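Local coordinates for DUF1881 domain-containing protein (Neurospora crassa, PDB 5Z6D), which is of uncertain cellular role but joins a betagamma-crystallin domain, whose calcium site is made inoperative by the domain interface, to an Ig-like domain, at residues Tyr25-Val31 against Ser81-Asp87; Ala50-Ala54 against Arg65-Thr69; Trp182-Lys187 against Val198-Lys204. The protein carries 1 engineered substitution. All coordinates share one frame; numbering follows the deposited sequence.

Overall arrangement
Contacts 1 and 2 share the four-stranded sheet of the betagamma-crystallin domain, contact 1 also reaching the other sheet through Tyr25 and Ala26. Their centres are about 9 Å apart, and strands 50-55 and 82-87 join them through a probable hydrogen bond from Arg84 N to Ile53 O (2.8 Å). Contact 1 adds the edge strand 30-32 and is partly buried: aromatic packing on one face, a charged cluster of one aspartate and two arginines on the other. Contact 2 is the more buried hairpin, with tryptophan packing and a single lysine-glutamate pair. Contact 3, about 34 Å from contact 1 between centres, is a partly buried edge hairpin of the Ig-like domain, held by hydrogen bonds and apolar side chains without a salt bridge.

Contact 1 of 3, residues Tyr25-Val31 against Ser81-Asp87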
loop_
_atom_site.group_PDB
_atom_site.type_symbol
_atom_site.label_atom_id
_atom_site.label_comp_id
_atom_site.label_asym_id
_atom_site.label_seq_id
_atom_site.Cartn_x
_atom_site.Cartn_y
_atom_site.Cartn_z
ATOM N N TYR A 25 -10.033 -3.837 18.285
ATOM C CA TYR A 25 -9.095 -4.688 17.547
ATOM C C TYR A 25 -7.649 -4.475 18.027
ATOM O O TYR A 25 -7.248 -3.361 18.367
ATOM C CB TYR A 25 -9.205 -4.419 16.043
ATOM C CG TYR A 25 -10.557 -4.758 15.438
ATOM C CD1 TYR A 25 -10.796 -6.002 14.865
ATOM C CD2 TYR A 25 -11.583 -3.820 15.421
ATOM C CE1 TYR A 25 -12.021 -6.306 14.302
ATOM C CE2 TYR A 25 -12.817 -4.109 14.859
ATOM C CZ TYR A 25 -13.038 -5.357 14.316
ATOM O OH TYR A 25 -14.258 -5.644 13.758
ATOM N N ALA A 26 -6.851 -5.542 18.037
ATOM C CA ALA A 26 -5.489 -5.466 18.563
ATOM C C ALA A 26 -4.429 -5.497 17.471
ATOM O O ALA A 26 -4.685 -5.979 16.371
ATOM C CB ALA A 26 -5.240 -6.622 19.540
ATOM N N VAL A 27 -3.238 -5.006 17.792
ATOM C CA VAL A 27 -2.099 -5.101 16.890
ATOM C C VAL A 27 -1.894 -6.559 16.492
ATOM O O VAL A 27 -1.946 -7.457 17.346
ATOM C CB VAL A 27 -0.839 -4.538 17.528
ATOM C CG1 VAL A 27 0.387 -4.932 16.729
ATOM C CG2 VAL A 27 -0.953 -3.010 17.611
ATOM N N GLY A 28 -1.694 -6.789 15.197
ATOM C CA GLY A 28 -1.623 -8.148 14.676
ATOM C C GLY A 28 -2.892 -8.652 14.002
ATOM O O GLY A 28 -2.866 -9.666 13.298
ATOM N N GLN A 29 -4.023 -8.000 14.236
ATOM C CA GLN A 29 -5.257 -8.432 13.597
ATOM C C GLN A 29 -5.369 -7.931 12.181
ATOM O O GLN A 29 -5.115 -6.760 11.882
ATOM C CB GLN A 29 -6.494 -7.986 14.382
ATOM C CG GLN A 29 -6.766 -8.842 15.620
ATOM C CD GLN A 29 -8.137 -8.565 16.207
ATOM O OE1 GLN A 29 -8.263 -7.887 17.233
ATOM N NE2 GLN A 29 -9.167 -9.065 15.554
ATOM N N ASP A 30 -5.761 -8.855 11.319
ATOM C CA ASP A 30 -5.983 -8.604 9.912
ATOM C C ASP A 30 -7.423 -8.994 9.643
ATOM O O ASP A 30 -7.810 -10.142 9.867
ATOM C CB ASP A 30 -5.000 -9.421 9.078
ATOM C CG ASP A 30 -5.057 -9.103 7.598
ATOM O OD1 ASP A 30 -6.158 -9.104 7.014
ATOM O OD2 ASP A 30 -3.978 -8.863 7.011
ATOM N N VAL A 31 -8.216 -8.035 9.188
ATOM C CA VAL A 31 -9.655 -8.196 9.099
ATOM C C VAL A 31 -10.183 -7.871 7.704
ATOM O O VAL A 31 -9.932 -6.786 7.166
ATOM C CB VAL A 31 -10.376 -7.295 10.114
ATOM C CG1 VAL A 31 -11.881 -7.402 9.935
ATOM C CG2 VAL A 31 -9.949 -7.647 11.537
ATOM N N SER A 81 -11.942 -2.586 2.115
ATOM C CA SER A 81 -12.633 -3.763 2.621
ATOM C C SER A 81 -11.755 -4.630 3.501
ATOM O O SER A 81 -12.193 -5.669 3.982
ATOM C CB SER A 81 -13.152 -4.590 1.456
ATOM O OG SER A 81 -12.078 -4.915 0.597
ATOM N N ARG A 82 -10.520 -4.203 3.735
ATOM C CA ARG A 82 -9.626 -4.982 4.578
ATOM C C ARG A 82 -8.771 -4.034 5.393
ATOM O O ARG A 82 -8.506 -2.927 4.947
ATOM C CB ARG A 82 -8.754 -5.901 3.717
ATOM C CG ARG A 82 -7.723 -6.727 4.471
ATOM C CD ARG A 82 -7.070 -7.735 3.527
ATOM N NE ARG A 82 -6.107 -8.582 4.222
ATOM C CZ ARG A 82 -5.259 -9.397 3.606
ATOM N NH1 ARG A 82 -5.254 -9.465 2.281
ATOM N NH2 ARG A 82 -4.410 -10.131 4.315
ATOM N N PHE A 83 -8.381 -4.432 6.599
ATOM C CA PHE A 83 -7.420 -3.624 7.340
ATOM C C PHE A 83 -6.528 -4.475 8.215
ATOM O O PHE A 83 -6.866 -5.601 8.549
ATOM C CB PHE A 83 -8.114 -2.539 8.187
ATOM C CG PHE A 83 -8.966 -3.062 9.333
ATOM C CD1 PHE A 83 -8.402 -3.349 10.575
ATOM C CD2 PHE A 83 -10.342 -3.213 9.182
ATOM C CE1 PHE A 83 -9.184 -3.800 11.639
ATOM C CE2 PHE A 83 -11.138 -3.656 10.248
ATOM C CZ PHE A 83 -10.558 -3.951 11.469
ATOM N N ARG A 84 -5.378 -3.922 8.569
ATOM C CA ARG A 84 -4.475 -4.570 9.500
ATOM C C ARG A 84 -4.130 -3.550 10.563
ATOM O O ARG A 84 -3.853 -2.383 10.264
ATOM C CB ARG A 84 -3.208 -5.097 8.808
ATOM C CG ARG A 84 -2.313 -5.893 9.747
ATOM C CD ARG A 84 -1.100 -6.497 9.028
ATOM N NE ARG A 84 -1.474 -7.372 7.920
ATOM C CZ ARG A 84 -0.588 -7.971 7.128
ATOM N NH1 ARG A 84 0.710 -7.771 7.328
ATOM N NH2 ARG A 84 -0.992 -8.756 6.135
ATOM N N VAL A 85 -4.198 -3.975 11.815
ATOM C CA VAL A 85 -3.751 -3.149 12.916
ATOM C C VAL A 85 -2.287 -3.473 13.175
ATOM O O VAL A 85 -1.936 -4.637 13.446
ATOM C CB VAL A 85 -4.572 -3.381 14.198
ATOM C CG1 VAL A 85 -4.154 -2.383 15.268
ATOM C CG2 VAL A 85 -6.084 -3.311 13.901
ATOM N N VAL A 86 -1.441 -2.458 13.053
ATOM C CA VAL A 86 0.008 -2.631 13.145
ATOM C C VAL A 86 0.626 -1.683 14.172
ATOM O O VAL A 86 -0.019 -0.727 14.635
ATOM C CB VAL A 86 0.692 -2.409 11.775
ATOM C CG1 VAL A 86 0.181 -3.421 10.737
ATOM C CG2 VAL A 86 0.487 -0.969 11.297
ATOM N N ASP A 87 1.877 -1.944 14.537
ATOM C CA ASP A 87 2.613 -1.019 15.394
ATOM C C ASP A 87 2.753 0.340 14.711
ATOM O O ASP A 87 2.725 0.431 13.488
ATOM C CB ASP A 87 3.996 -1.573 15.739
ATOM C CG ASP A 87 3.923 -2.848 16.561
ATOM O OD1 ASP A 87 3.536 -2.763 17.745
ATOM O OD2 ASP A 87 4.253 -3.931 16.030
#
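Asp30 is gripped by two arginines of strand 82-87. Arg82, extended from CG to NE, meets it side-on: NE donates to Asp30 OD1 at 2.8 Å, on the lone pair facing the other oxygen, while NH2 reaches Asp30 OD2 at 3.0 Å from above the carboxylate plane. The carboxylate and guanidinium planes are turned 51° against each other, and the NH2 bond is the more tilted of the two. Arg84, bent at chi3, brings both NE and NH2 to Asp30 OD2, close to its own guanidinium plane, with NE 3.1 Å from OD2. That oxygen therefore takes three N-H groups, which fix the rotation of the carboxylate; the two positive charges are likely to favour its ionised form. The segment 25-31 carries the chain from one sheet of the betagamma-crystallin sandwich to the other: Tyr25 and Ala26 end a strand paired with 9-13, a type II turn from Ala26 to Gln29 follows, with Gly28 at its positive-phi position, and Asp30 and Val31 then run antiparallel to Arg84 and Phe83. Gln29 OE1 folds back to accept from Ala26 N. Between the sheets Phe83 takes the crowded position between its backbone N and carbonyl carbon (chi1 67°), which raises the ring beside Val31 and under Tyr25. Val31 CB lies over one face, 3.6 Å from Phe83 CZ, a CH-pi contact. The same CZ points at the centre of the Tyr25 ring from 3.8 Å above its plane, a T-shaped pair with planes at 89°; Tyr25 OH is hydrogen-bonded to Tyr41 OH. Val85 packs against the start of the turn, CB 3.4 Å from Ala26 O and CG2 against Tyr25 CB. At the other end Ser81, a calcium-site residue in a chain without bound calcium, forms with Arg82 a classic beta bulge opposite Trp55.

Contact 2 of 3, residues Ala50-Ala54 against Arg65-Thr69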
loop_
_atom_site.group_PDB
_atom_site.type_symbol
_atom_site.label_atom_id
_atom_site.label_comp_id
_atom_site.label_asym_id
_atom_site.label_seq_id
_atom_site.Cartn_x
_atom_site.Cartn_y
_atom_site.Cartn_z
ATOM N N ALA A 50 -0.485 2.312 18.100
ATOM C CA ALA A 50 -1.122 1.549 17.041
ATOM C C ALA A 50 -1.264 2.397 15.783
ATOM O O ALA A 50 -1.052 3.617 15.784
ATOM C CB ALA A 50 -2.473 1.042 17.493
ATOM N N LYS A 51 -1.638 1.729 14.704
ATOM C CA LYS A 51 -1.856 2.370 13.430
ATOM C C LYS A 51 -2.703 1.405 12.610
ATOM O O LYS A 51 -2.596 0.192 12.790
ATOM C CB LYS A 51 -0.513 2.676 12.780
ATOM C CG LYS A 51 -0.486 2.908 11.308
ATOM C CD LYS A 51 0.978 3.039 10.927
ATOM C CE LYS A 51 1.182 3.350 9.488
ATOM N NZ LYS A 51 2.607 3.701 9.300
ATOM N N VAL A 52 -3.586 1.919 11.756
ATOM C CA VAL A 52 -4.366 1.043 10.886
ATOM C C VAL A 52 -3.959 1.251 9.443
ATOM O O VAL A 52 -3.884 2.390 8.969
ATOM C CB VAL A 52 -5.877 1.291 10.983
ATOM C CG1 VAL A 52 -6.639 0.287 10.113
ATOM C CG2 VAL A 52 -6.361 1.214 12.420
ATOM N N ILE A 53 -3.685 0.153 8.751
ATOM C CA ILE A 53 -3.537 0.210 7.303
ATOM C C ILE A 53 -4.749 -0.463 6.687
ATOM O O ILE A 53 -4.993 -1.632 6.942
ATOM C CB ILE A 53 -2.239 -0.468 6.836
ATOM C CG1 ILE A 53 -1.022 0.227 7.459
ATOM C CG2 ILE A 53 -2.163 -0.461 5.303
ATOM C CD1 ILE A 53 0.280 -0.552 7.279
ATOM N N ALA A 54 -5.518 0.280 5.891
ATOM C CA ALA A 54 -6.756 -0.237 5.286
ATOM C C ALA A 54 -6.648 -0.229 3.763
ATOM O O ALA A 54 -6.132 0.720 3.194
ATOM C CB ALA A 54 -7.971 0.599 5.748
ATOM N N ARG A 65 -5.668 3.518 2.703
ATOM C CA ARG A 65 -5.560 4.637 3.627
ATOM C C ARG A 65 -4.793 4.188 4.851
ATOM O O ARG A 65 -4.820 3.005 5.191
ATOM C CB ARG A 65 -6.936 5.142 4.039
ATOM C CG ARG A 65 -7.738 5.734 2.906
ATOM C CD ARG A 65 -7.210 7.085 2.466
ATOM N NE ARG A 65 -8.025 7.622 1.378
ATOM C CZ ARG A 65 -9.072 8.427 1.547
ATOM N NH1 ARG A 65 -9.442 8.815 2.767
ATOM N NH2 ARG A 65 -9.749 8.856 0.489
ATOM N N GLU A 66 -4.097 5.121 5.489
ATOM C CA GLU A 66 -3.485 4.878 6.791
ATOM C C GLU A 66 -4.162 5.755 7.823
ATOM O O GLU A 66 -4.287 6.960 7.613
ATOM C CB GLU A 66 -1.984 5.184 6.793
ATOM C CG GLU A 66 -1.096 4.207 6.050
ATOM C CD GLU A 66 0.360 4.665 6.048
ATOM O OE1 GLU A 66 0.614 5.839 5.710
ATOM O OE2 GLU A 66 1.249 3.864 6.400
ATOM N N TRP A 67 -4.595 5.165 8.931
ATOM C CA TRP A 67 -5.122 5.963 10.038
ATOM C C TRP A 67 -4.137 5.872 11.186
ATOM O O TRP A 67 -4.016 4.817 11.816
ATOM C CB TRP A 67 -6.518 5.487 10.445
ATOM C CG TRP A 67 -7.472 5.551 9.286
ATOM C CD1 TRP A 67 -7.653 6.606 8.450
ATOM C CD2 TRP A 67 -8.363 4.522 8.840
ATOM N NE1 TRP A 67 -8.587 6.304 7.495
ATOM C CE2 TRP A 67 -9.042 5.030 7.707
ATOM C CE3 TRP A 67 -8.635 3.214 9.262
ATOM C CZ2 TRP A 67 -9.979 4.277 6.995
ATOM C CZ3 TRP A 67 -9.569 2.463 8.546
ATOM C CH2 TRP A 67 -10.232 3.005 7.434
ATOM N N THR A 68 -3.400 6.961 11.410
ATOM C CA THR A 68 -2.319 6.982 12.388
ATOM C C THR A 68 -2.784 7.645 13.677
ATOM O O THR A 68 -2.155 7.508 14.723
ATOM C CB THR A 68 -1.067 7.717 11.848
ATOM O OG1 THR A 68 -1.372 9.097 11.583
ATOM C CG2 THR A 68 -0.572 7.066 10.577
ATOM N N THR A 69 -3.885 8.385 13.590
ATOM C CA THR A 69 -4.494 8.999 14.763
ATOM C C THR A 69 -6.004 8.846 14.663
ATOM O O THR A 69 -6.536 8.513 13.598
ATOM C CB THR A 69 -4.140 10.510 14.917
ATOM O OG1 THR A 69 -4.718 11.268 13.842
ATOM C CG2 THR A 69 -2.632 10.729 14.923
HETATM O O HOH W 1 0.334 5.880 14.658
#
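Trp67 lays its six-membered ring along Val52 and Ala54 on the core-facing side of an antiparallel beta hairpin, strands 50-55 and 64-67, in the betagamma-crystallin domain. The strand directions make 163°, and Val52 with Trp67 and Ala54 with Arg65 are hydrogen-bonded pairs. Trp67 CG sits beside its backbone N, anti to the carbonyl carbon (chi1 -58°), and from there the indole runs back along the neighbouring strand: CE3 meets Val52 CG1 at 3.6 Å, and CH2 meets Ala54 CB at 3.7 Å. Phe12, Ile74 and Ile77 also pack against the indole, embedding it in the core. The other face of the sheet carries Ile53 and Glu66, which both touch Ala92 of strand 91-99. There the extended chains of Lys51 and Glu66 cross obliquely, although the two residues are not opposite each other: Lys51 faces Thr68, and the two side chains lean along the strands toward each other. Glu66 OE2 lies beside the end of the lysine, 3.2 Å from NZ in a salt bridge and as little as 3.1 Å from CE, so the oxygen approaches alongside the CE-NZ bond. The hydrogen bond of Lys51 NZ goes to Thr90 O. Putting a leucine at Lys51 would probably leave the Glu66 carboxylate without its mate and the carbonyl of Thr90 without this donor. Past the last paired residues the strands separate, and a water spans the gap, donating to Ala50 O at 2.9 Å and to Thr68 O at 3.0 Å.

Contact 3 of 3, residues Trp182-Lys187 against Val198-Lys204; sequences WPKQLK and VTLVDNK
Lys187 O accepts from Thr199 N at 2.8 Å and from a water at 3.2 Å, and the same water is hydrogen-bonded to Thr199 OG1 at 2.7 Å, so the threonine holds this carbonyl both directly and through the water. Further along, Gln185 O takes the N-H of Val201, whose CG2 crowds the same oxygen. The Gln185 side chain turns sharply at chi2 (92°), which sends its amide toward the C-terminal tail: NE2 donates to Lys204 O at 3.0 Å, almost straight at 174° and within both the carbonyl and the amide plane. Ser206 OG is a second partner of that nitrogen. Gln185 CB and CG pass over Asp202 O, a buried carbonyl with no hydrogen-bond partner in the model. These residues form the open end of a beta hairpin, strands 186-190 and 195-200, at the edge of one sheet of the Ig-like domain. Inward, Leu186 CD2 lies 4.0 Å from Leu200 CD1, and both leucines reach Val149 of the opposing sheet. Trp182 packs beside them: CH2 comes within 4.0 Å of Val198 CG1, Pro183 CD and Leu186 CD1 cover one ring face, and NE1 donates to Leu186 O from well above the carbonyl plane. Beyond the strand, Asp202 OD1 accepts from Lys204 N, closing an Asx turn.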
loop_
_atom_site.group_PDB
_atom_site.type_symbol
_atom_site.label_atom_id
_atom_site.label_comp_id
_atom_site.label_asym_id
_atom_site.label_seq_id
_atom_site.Cartn_x
_atom_site.Cartn_y
_atom_site.Cartn_z
ATOM N N TRP A 182 15.954 -6.430 -10.773
ATOM C CA TRP A 182 15.198 -5.199 -10.993
ATOM C C TRP A 182 15.339 -4.779 -12.452
ATOM O O TRP A 182 16.461 -4.648 -12.951
ATOM C CB TRP A 182 15.688 -4.090 -10.065
ATOM C CG TRP A 182 15.095 -2.735 -10.346
ATOM C CD1 TRP A 182 15.641 -1.739 -11.113
ATOM C CD2 TRP A 182 13.855 -2.223 -9.848
ATOM N NE1 TRP A 182 14.809 -0.638 -11.123
ATOM C CE2 TRP A 182 13.705 -0.909 -10.346
ATOM C CE3 TRP A 182 12.851 -2.742 -9.024
ATOM C CZ2 TRP A 182 12.601 -0.115 -10.051
ATOM C CZ3 TRP A 182 11.752 -1.952 -8.732
ATOM C CH2 TRP A 182 11.636 -0.654 -9.248
ATOM N N PRO A 183 14.203 -4.580 -13.143
ATOM C CA PRO A 183 14.219 -4.220 -14.565
ATOM C C PRO A 183 14.995 -2.929 -14.820
ATOM O O PRO A 183 14.694 -1.905 -14.205
ATOM C CB PRO A 183 12.734 -4.046 -14.900
ATOM C CG PRO A 183 12.022 -4.891 -13.901
ATOM C CD PRO A 183 12.833 -4.766 -12.635
ATOM N N LYS A 184 15.986 -2.979 -15.707
ATOM C CA LYS A 184 16.795 -1.798 -15.977
ATOM C C LYS A 184 15.953 -0.689 -16.603
ATOM O O LYS A 184 16.333 0.479 -16.582
ATOM C CB LYS A 184 17.974 -2.145 -16.884
ATOM C CG LYS A 184 18.898 -3.207 -16.306
ATOM C CD LYS A 184 20.118 -3.418 -17.185
ATOM C CE LYS A 184 21.054 -4.465 -16.599
ATOM N NZ LYS A 184 20.517 -5.850 -16.723
ATOM N N GLN A 185 14.806 -1.068 -17.158
ATOM C CA GLN A 185 13.871 -0.102 -17.725
ATOM C C GLN A 185 13.174 0.778 -16.697
ATOM O O GLN A 185 12.538 1.753 -17.069
ATOM C CB GLN A 185 12.795 -0.820 -18.540
ATOM C CG GLN A 185 13.315 -1.520 -19.786
ATOM C CD GLN A 185 13.670 -2.971 -19.525
ATOM O OE1 GLN A 185 13.910 -3.371 -18.388
ATOM N NE2 GLN A 185 13.696 -3.769 -20.582
ATOM N N LEU A 186 13.264 0.415 -15.420
ATOM C CA LEU A 186 12.599 1.167 -14.356
ATOM C C LEU A 186 13.595 1.912 -13.478
ATOM O O LEU A 186 14.704 1.435 -13.235
ATOM C CB LEU A 186 11.775 0.232 -13.474
ATOM C CG LEU A 186 10.659 -0.589 -14.113
ATOM C CD1 LEU A 186 10.055 -1.568 -13.105
ATOM C CD2 LEU A 186 9.594 0.346 -14.695
ATOM N N LYS A 187 13.174 3.069 -12.986
ATOM C CA LYS A 187 13.923 3.798 -11.968
ATOM C C LYS A 187 13.025 4.081 -10.774
ATOM O O LYS A 187 11.914 4.549 -10.946
ATOM C CB LYS A 187 14.464 5.108 -12.539
ATOM C CG LYS A 187 15.973 5.156 -12.669
ATOM C CD LYS A 187 16.634 5.341 -11.313
ATOM C CE LYS A 187 18.129 5.566 -11.456
ATOM N NZ LYS A 187 18.744 5.957 -10.162
ATOM N N VAL A 198 7.909 4.935 -9.195
ATOM C CA VAL A 198 8.634 4.037 -10.073
ATOM C C VAL A 198 8.345 4.491 -11.489
ATOM O O VAL A 198 7.185 4.563 -11.885
ATOM C CB VAL A 198 8.217 2.583 -9.858
ATOM C CG1 VAL A 198 8.848 1.672 -10.925
ATOM C CG2 VAL A 198 8.590 2.136 -8.439
ATOM N N THR A 199 9.395 4.813 -12.243
ATOM C CA THR A 199 9.237 5.429 -13.550
ATOM C C THR A 199 9.802 4.544 -14.660
ATOM O O THR A 199 10.932 4.047 -14.560
ATOM C CB THR A 199 9.922 6.805 -13.611
ATOM O OG1 THR A 199 9.330 7.679 -12.639
ATOM C CG2 THR A 199 9.762 7.417 -14.991
ATOM N N LEU A 200 9.004 4.335 -15.707
ATOM C CA LEU A 200 9.486 3.677 -16.921
ATOM C C LEU A 200 10.344 4.657 -17.718
ATOM O O LEU A 200 9.838 5.635 -18.247
ATOM C CB LEU A 200 8.318 3.167 -17.779
ATOM C CG LEU A 200 8.725 2.352 -19.008
ATOM C CD1 LEU A 200 9.277 0.988 -18.602
ATOM C CD2 LEU A 200 7.567 2.185 -19.967
ATOM N N VAL A 201 11.645 4.405 -17.784
ATOM C CA VAL A 201 12.548 5.345 -18.447
ATOM C C VAL A 201 12.950 4.848 -19.840
ATOM O O VAL A 201 13.498 5.598 -20.646
ATOM C CB VAL A 201 13.812 5.607 -17.598
ATOM C CG1 VAL A 201 13.451 6.410 -16.338
ATOM C CG2 VAL A 201 14.489 4.301 -17.226
ATOM N N ASP A 202 12.648 3.588 -20.123
ATOM C CA ASP A 202 12.979 2.986 -21.411
ATOM C C ASP A 202 11.921 1.946 -21.757
ATOM O O ASP A 202 11.626 1.078 -20.943
ATOM C CB ASP A 202 14.375 2.356 -21.350
ATOM C CG ASP A 202 14.739 1.601 -22.613
ATOM O OD1 ASP A 202 14.151 1.883 -23.679
ATOM O OD2 ASP A 202 15.628 0.723 -22.536
ATOM N N ASN A 203 11.328 2.036 -22.943
ATOM C CA ASN A 203 10.254 1.109 -23.282
ATOM C C ASN A 203 10.697 0.020 -24.252
ATOM O O ASN A 203 9.874 -0.717 -24.786
ATOM C CB ASN A 203 9.041 1.866 -23.838
ATOM C CG ASN A 203 9.368 2.690 -25.068
ATOM O OD1 ASN A 203 10.530 2.923 -25.386
ATOM N ND2 ASN A 203 8.331 3.152 -25.758
ATOM N N LYS A 204 12.004 -0.096 -24.447
ATOM C CA LYS A 204 12.568 -1.214 -25.199
ATOM C C LYS A 204 12.612 -2.483 -24.341
ATOM O O LYS A 204 13.212 -2.491 -23.271
ATOM C CB LYS A 204 13.973 -0.866 -25.701
ATOM C CG LYS A 204 14.571 -1.906 -26.640
ATOM C CD LYS A 204 16.033 -1.591 -26.950
ATOM C CE LYS A 204 16.517 -2.342 -28.180
ATOM N NZ LYS A 204 16.366 -3.815 -28.028
HETATM O O HOH W 2 10.955 7.608 -10.487
#